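Local coordinates for protein R.Pab1 family restriction endonuclease (Campylobacter coli, PDB 7CFA) that acts as a restriction DNA glycosylase, probably removing a base from its recognition sequence in foreign double-stranded DNA so that the strand can be broken, at residues A[90-93]-A[94-98]; A[173-176]-A[177-180]. The protein carries 2 engineered substitutions. All coordinates share one frame; numbering follows the deposited sequence.

Interaction 1. Residues A[90-93]-A[94-98]; sequences NIIL and KENLF
Leu93 stands at the N-cap of helix 94-106: its carbonyl faces Asn96 N and Leu97 N in the first helical turn, while its side chain lies near Glu95 and Asn96. The linker before it is short: Asn90, a residue type that tolerates positive phi, is the C-prime residue of the Schellman motif that ends helix 79-88.

Asn96 N donates a weak hydrogen bond to Leu93 O (3.1 Å, 130° at the hydrogen), while Asn96 CB packs 3.3 Å from the same Leu93 O. Leucine has no side-chain acceptor with which to cap the helix. Glu95 bends at its second torsion (chi2 77°), which brings OE1 back to 3.5 Å from Leu93 CB; a carboxylate this close to a helix start probably interacts favourably with the helix dipole.

The apolar part faces inward. Ile92 and Leu97 are buried, where Leu212 of helix 208-219 touches both and Phe87 of helix 79-88 adds to Leu97, so branched aliphatic chains suit both places. The two side chains cross at about a right angle, with Ile92 CG2, anti to its own N, lying 4.2 Å from Leu97 CG.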
ATOM      1  N   ASN A  90       7.921  37.884  10.441  1.00 54.57           N
ATOM      2  CA  ASN A  90       6.903  38.580  11.234  1.00 56.94           C
ATOM      3  C   ASN A  90       5.517  38.527  10.600  1.00 56.54           C
ATOM      4  O   ASN A  90       4.728  39.463  10.735  1.00 57.39           O
ATOM      5  CB  ASN A  90       7.296  40.036  11.490  1.00 54.38           C
ATOM      6  CG  ASN A  90       8.346  40.179  12.570  1.00 57.63           C
ATOM      7  OD1 ASN A  90       8.250  39.568  13.635  1.00 67.14           O
ATOM      8  ND2 ASN A  90       9.357  40.996  12.303  1.00 61.09           N
ATOM      9  N   ILE A  91       5.187  37.445   9.906  1.00 61.12           N
ATOM     10  CA  ILE A  91       3.842  37.256   9.382  1.00 55.69           C
ATOM     11  C   ILE A  91       2.995  36.398  10.314  1.00 54.78           C
ATOM     12  O   ILE A  91       1.824  36.700  10.545  1.00 54.98           O
ATOM     13  CB  ILE A  91       3.895  36.658   7.960  1.00 60.28           C
ATOM     14  CG1 ILE A  91       4.532  37.655   6.987  1.00 72.28           C
ATOM     15  CG2 ILE A  91       2.504  36.257   7.483  1.00 55.35           C
ATOM     16  CD1 ILE A  91       4.437  37.239   5.537  1.00 77.25           C
ATOM     17  N   ILE A  92       3.580  35.350  10.876  1.00 59.16           N
ATOM     18  CA  ILE A  92       2.898  34.491  11.832  1.00 59.81           C
ATOM     19  C   ILE A  92       3.016  35.104  13.219  1.00 60.47           C
ATOM     20  O   ILE A  92       4.123  35.387  13.690  1.00 61.96           O
ATOM     21  CB  ILE A  92       3.488  33.073  11.802  1.00 51.85           C
ATOM     22  CG1 ILE A  92       3.237  32.412  10.444  1.00 47.83           C
ATOM     23  CG2 ILE A  92       2.927  32.233  12.941  1.00 45.50           C
ATOM     24  CD1 ILE A  92       3.764  30.997  10.354  1.00 44.93           C
ATOM     25  N   LEU A  93       1.878  35.310  13.872  1.00 59.37           N
ATOM     26  CA  LEU A  93       1.866  35.861  15.219  1.00 58.99           C
ATOM     27  C   LEU A  93       2.365  34.831  16.228  1.00 51.04           C
ATOM     28  O   LEU A  93       2.165  33.624  16.067  1.00 54.20           O
ATOM     29  CB  LEU A  93       0.456  36.308  15.601  1.00 58.19           C
ATOM     30  CG  LEU A  93      -0.242  37.304  14.679  1.00 63.62           C
ATOM     31  CD1 LEU A  93      -1.684  37.531  15.117  1.00 65.49           C
ATOM     32  CD2 LEU A  93       0.519  38.615  14.651  1.00 64.80           C
ATOM     33  N   LYS A  94       3.016  35.323  17.285  1.00 54.43           N
ATOM     34  CA  LYS A  94       3.442  34.433  18.362  1.00 53.76           C
ATOM     35  C   LYS A  94       2.248  33.784  19.048  1.00 55.82           C
ATOM     36  O   LYS A  94       2.333  32.630  19.483  1.00 61.12           O
ATOM     37  CB  LYS A  94       4.287  35.199  19.383  1.00 63.69           C
ATOM     38  CG  LYS A  94       5.583  35.768  18.824  1.00 67.97           C
ATOM     39  CD  LYS A  94       6.313  36.614  19.858  1.00 71.12           C
ATOM     40  CE  LYS A  94       7.581  37.218  19.274  1.00 74.86           C
ATOM     41  NZ  LYS A  94       8.260  38.131  20.235  1.00 81.58           N
ATOM     42  N   GLU A  95       1.128  34.506  19.140  1.00 52.81           N
ATOM     43  CA  GLU A  95      -0.080  33.956  19.748  1.00 56.44           C
ATOM     44  C   GLU A  95      -0.619  32.769  18.962  1.00 55.95           C
ATOM     45  O   GLU A  95      -1.258  31.881  19.539  1.00 64.53           O
ATOM     46  CB  GLU A  95      -1.154  35.041  19.859  1.00 64.17           C
ATOM     47  CG  GLU A  95      -0.802  36.201  20.785  1.00 79.49           C
ATOM     48  CD  GLU A  95       0.167  37.193  20.165  1.00 87.37           C
ATOM     49  OE1 GLU A  95       0.538  37.018  18.985  1.00 87.13           O
ATOM     50  OE2 GLU A  95       0.558  38.152  20.863  1.00 90.99           O
ATOM     51  N   ASN A  96      -0.391  32.744  17.647  1.00 59.29           N
ATOM     52  CA  ASN A  96      -0.809  31.599  16.846  1.00 57.91           C
ATOM     53  C   ASN A  96      -0.043  30.347  17.252  1.00 55.89           C
ATOM     54  O   ASN A  96      -0.635  29.277  17.441  1.00 59.72           O
ATOM     55  CB  ASN A  96      -0.608  31.892  15.358  1.00 67.17           C
ATOM     56  CG  ASN A  96      -1.461  33.047  14.870  1.00 83.14           C
ATOM     57  OD1 ASN A  96      -2.496  33.362  15.456  1.00 83.87           O
ATOM     58  ND2 ASN A  96      -1.030  33.685  13.785  1.00 89.35           N
ATOM     59  N   LEU A  97       1.279  30.463  17.394  1.00 46.12           N
ATOM     60  CA  LEU A  97       2.074  29.316  17.815  1.00 52.16           C
ATOM     61  C   LEU A  97       1.774  28.928  19.256  1.00 63.48           C
ATOM     62  O   LEU A  97       1.762  27.736  19.582  1.00 62.85           O
ATOM     63  CB  LEU A  97       3.560  29.617  17.633  1.00 48.79           C
ATOM     64  CG  LEU A  97       4.020  29.846  16.191  1.00 51.75           C
ATOM     65  CD1 LEU A  97       5.504  30.167  16.146  1.00 52.26           C
ATOM     66  CD2 LEU A  97       3.705  28.634  15.323  1.00 46.67           C
ATOM     67  N   PHE A  98       1.524  29.910  20.127  1.00 67.92           N
ATOM     68  CA  PHE A  98       1.174  29.596  21.508  1.00 64.24           C
ATOM     69  C   PHE A  98      -0.168  28.882  21.587  1.00 62.18           C
ATOM     70  O   PHE A  98      -0.341  27.962  22.394  1.00 62.73           O
ATOM     71  CB  PHE A  98       1.156  30.868  22.355  1.00 64.02           C
ATOM     72  CG  PHE A  98       2.512  31.283  22.853  1.00 69.85           C
ATOM     73  CD1 PHE A  98       3.102  32.453  22.405  1.00 72.04           C
ATOM     74  CD2 PHE A  98       3.198  30.498  23.764  1.00 78.71           C
ATOM     75  CE1 PHE A  98       4.349  32.835  22.859  1.00 75.48           C
ATOM     76  CE2 PHE A  98       4.448  30.875  24.223  1.00 82.60           C
ATOM     77  CZ  PHE A  98       5.024  32.045  23.769  1.00 79.00           C
TER

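Interaction 2. Residues A[173-176]-A[177-180]; sequences CFPV and HLLK
Pro175 CB lies over one face of the His177 imidazole, 3.7 Å from the centroid of the His177 ring and 30° off the normal, a CH-pi contact. His177 reaches this place because its CG sits between N and the carbonyl carbon (chi1 62°), which swings the imidazole back along the chain.

A different part of the proline meets Leu178. The methyl CD1 of Leu178 fits a shallow hollow made by two consecutive residues: it is 3.6 Å from Pro175 CD and 4.2 Å from Phe174 CB. Pro175 is thus engaged at two points of its ring, CB by the histidine and CD by the leucine, and Glu150 touches all three side chains.

Farther along, Leu179 crosses Phe174 at about a right angle. Its CD2 meets the edge of the phenyl ring, near the ring plane, at 3.6 Å from Phe174 CE1, while its other methyl, CD1, lies 4.3 Å from Val176 CG1. These buried apolar shapes suit the interior: Val49 of strand 47-51 touches Phe174, Val176 and Leu179, and Leu12 of strand 8-13 touches both Phe174 and Leu179.

Two backbone bonds fix the bend that brings these side chains together. Leu178 N donates to Pro175 O at 3.3 Å, and Leu179 N donates to Val176 O at 3.0 Å. Proline, lacking an N-H, can still offer its carbonyl to Leu178 N at this last strand position. Successive i to i+3 bonds of this kind are the mark of a 3-10 turn, which here ends strand 166-175 of the antiparallel sheet and turns the chain away.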
ATOM      1  N   CYS A 173      -2.873  18.106  -0.449  1.00 37.40           N
ATOM      2  CA  CYS A 173      -3.439  18.073  -1.789  1.00 42.86           C
ATOM      3  C   CYS A 173      -4.025  19.425  -2.177  1.00 51.04           C
ATOM      4  O   CYS A 173      -4.574  20.148  -1.339  1.00 52.41           O
ATOM      5  CB  CYS A 173      -4.521  16.993  -1.903  1.00 49.33           C
ATOM      6  SG  CYS A 173      -3.971  15.340  -1.417  1.00 49.75           S
ATOM      7  N   PHE A 174      -3.916  19.744  -3.461  1.00 52.47           N
ATOM      8  CA  PHE A 174      -4.430  20.985  -4.027  1.00 56.74           C
ATOM      9  C   PHE A 174      -4.402  20.866  -5.551  1.00 57.19           C
ATOM     10  O   PHE A 174      -3.604  20.097  -6.098  1.00 53.13           O
ATOM     11  CB  PHE A 174      -3.607  22.198  -3.564  1.00 55.33           C
ATOM     12  CG  PHE A 174      -2.130  22.038  -3.762  1.00 53.48           C
ATOM     13  CD1 PHE A 174      -1.534  22.402  -4.959  1.00 49.50           C
ATOM     14  CD2 PHE A 174      -1.337  21.528  -2.749  1.00 51.54           C
ATOM     15  CE1 PHE A 174      -0.173  22.254  -5.141  1.00 52.30           C
ATOM     16  CE2 PHE A 174       0.024  21.379  -2.926  1.00 54.84           C
ATOM     17  CZ  PHE A 174       0.606  21.742  -4.123  1.00 53.22           C
ATOM     18  N   PRO A 175      -5.259  21.616  -6.247  1.00 52.66           N
ATOM     19  CA  PRO A 175      -5.323  21.500  -7.710  1.00 54.95           C
ATOM     20  C   PRO A 175      -4.026  21.928  -8.380  1.00 52.96           C
ATOM     21  O   PRO A 175      -3.305  22.804  -7.897  1.00 56.53           O
ATOM     22  CB  PRO A 175      -6.476  22.437  -8.089  1.00 58.10           C
ATOM     23  CG  PRO A 175      -7.286  22.575  -6.846  1.00 55.19           C
ATOM     24  CD  PRO A 175      -6.305  22.509  -5.721  1.00 53.28           C
ATOM     25  N   VAL A 176      -3.742  21.293  -9.520  1.00 54.01           N
ATOM     26  CA  VAL A 176      -2.538  21.609 -10.284  1.00 56.79           C
ATOM     27  C   VAL A 176      -2.619  23.012 -10.873  1.00 59.65           C
ATOM     28  O   VAL A 176      -1.596  23.697 -11.005  1.00 64.28           O
ATOM     29  CB  VAL A 176      -2.315  20.550 -11.381  1.00 62.40           C
ATOM     30  CG1 VAL A 176      -1.067  20.867 -12.197  1.00 62.80           C
ATOM     31  CG2 VAL A 176      -2.215  19.164 -10.767  1.00 58.79           C
ATOM     32  N   HIS A 177      -3.820  23.473 -11.228  1.00 60.78           N
ATOM     33  CA  HIS A 177      -3.941  24.791 -11.837  1.00 68.22           C
ATOM     34  C   HIS A 177      -3.647  25.926 -10.862  1.00 66.96           C
ATOM     35  O   HIS A 177      -3.581  27.082 -11.291  1.00 75.52           O
ATOM     36  CB  HIS A 177      -5.333  24.971 -12.454  1.00 66.34           C
ATOM     37  CG  HIS A 177      -6.455  24.896 -11.466  1.00 64.57           C
ATOM     38  ND1 HIS A 177      -6.790  25.947 -10.638  1.00 68.00           N
ATOM     39  CD2 HIS A 177      -7.330  23.902 -11.184  1.00 64.72           C
ATOM     40  CE1 HIS A 177      -7.817  25.599  -9.883  1.00 65.48           C
ATOM     41  NE2 HIS A 177      -8.165  24.364 -10.194  1.00 61.90           N
ATOM     42  N   LEU A 178      -3.466  25.631  -9.572  1.00 62.59           N
ATOM     43  CA  LEU A 178      -3.023  26.653  -8.629  1.00 61.87           C
ATOM     44  C   LEU A 178      -1.536  26.948  -8.748  1.00 57.61           C
ATOM     45  O   LEU A 178      -1.082  27.982  -8.248  1.00 59.81           O
ATOM     46  CB  LEU A 178      -3.331  26.229  -7.192  1.00 69.70           C
ATOM     47  CG  LEU A 178      -4.792  26.149  -6.754  1.00 82.72           C
ATOM     48  CD1 LEU A 178      -4.857  25.805  -5.277  1.00 85.41           C
ATOM     49  CD2 LEU A 178      -5.516  27.454  -7.036  1.00 82.68           C
ATOM     50  N   LEU A 179      -0.774  26.070  -9.390  1.00 61.40           N
ATOM     51  CA  LEU A 179       0.670  26.227  -9.467  1.00 62.35           C
ATOM     52  C   LEU A 179       1.054  27.229 -10.547  1.00 65.74           C
ATOM     53  O   LEU A 179       0.378  27.366 -11.570  1.00 62.89           O
ATOM     54  CB  LEU A 179       1.339  24.881  -9.751  1.00 55.76           C
ATOM     55  CG  LEU A 179       1.148  23.772  -8.714  1.00 53.62           C
ATOM     56  CD1 LEU A 179       1.668  22.451  -9.252  1.00 55.64           C
ATOM     57  CD2 LEU A 179       1.847  24.132  -7.414  1.00 49.12           C
ATOM     58  N   LYS A 180       2.155  27.932 -10.305  1.00 63.85           N
ATOM     59  CA  LYS A 180       2.749  28.816 -11.295  1.00 71.72           C
ATOM     60  C   LYS A 180       3.906  28.104 -11.984  1.00 77.38           C
ATOM     61  O   LYS A 180       4.581  27.259 -11.388  1.00 71.22           O
ATOM     62  CB  LYS A 180       3.245  30.112 -10.652  1.00 69.84           C
ATOM     63  CG  LYS A 180       2.167  30.908  -9.934  1.00 69.86           C
ATOM     64  CD  LYS A 180       2.723  32.199  -9.352  1.00 71.20           C
ATOM     65  CE  LYS A 180       3.761  31.922  -8.277  1.00 65.73           C
ATOM     66  NZ  LYS A 180       4.273  33.177  -7.660  1.00 61.69           N
TER

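In the fold
Following the chain from the N terminus, interaction 1 comes first, at the bend between helix 79-88 and helix 94-106, and has closed well before interaction 2 opens where strand 166-175 runs out. Each joins directly consecutive segments, so neither encloses a long loop, and the two follow in series without nesting or crossing. Their centres are 26 Å apart and their nearest atoms about 14 Å, with no touch between them. Interaction 1 belongs to the helical part: the bend, through Ile92, meets helix 208-219, and the start of helix 94-106, through Leu97, meets helices 208-219 and 223-237. Interaction 2 brings the end of strand 166-175 together with strands 47-51 and 8-13.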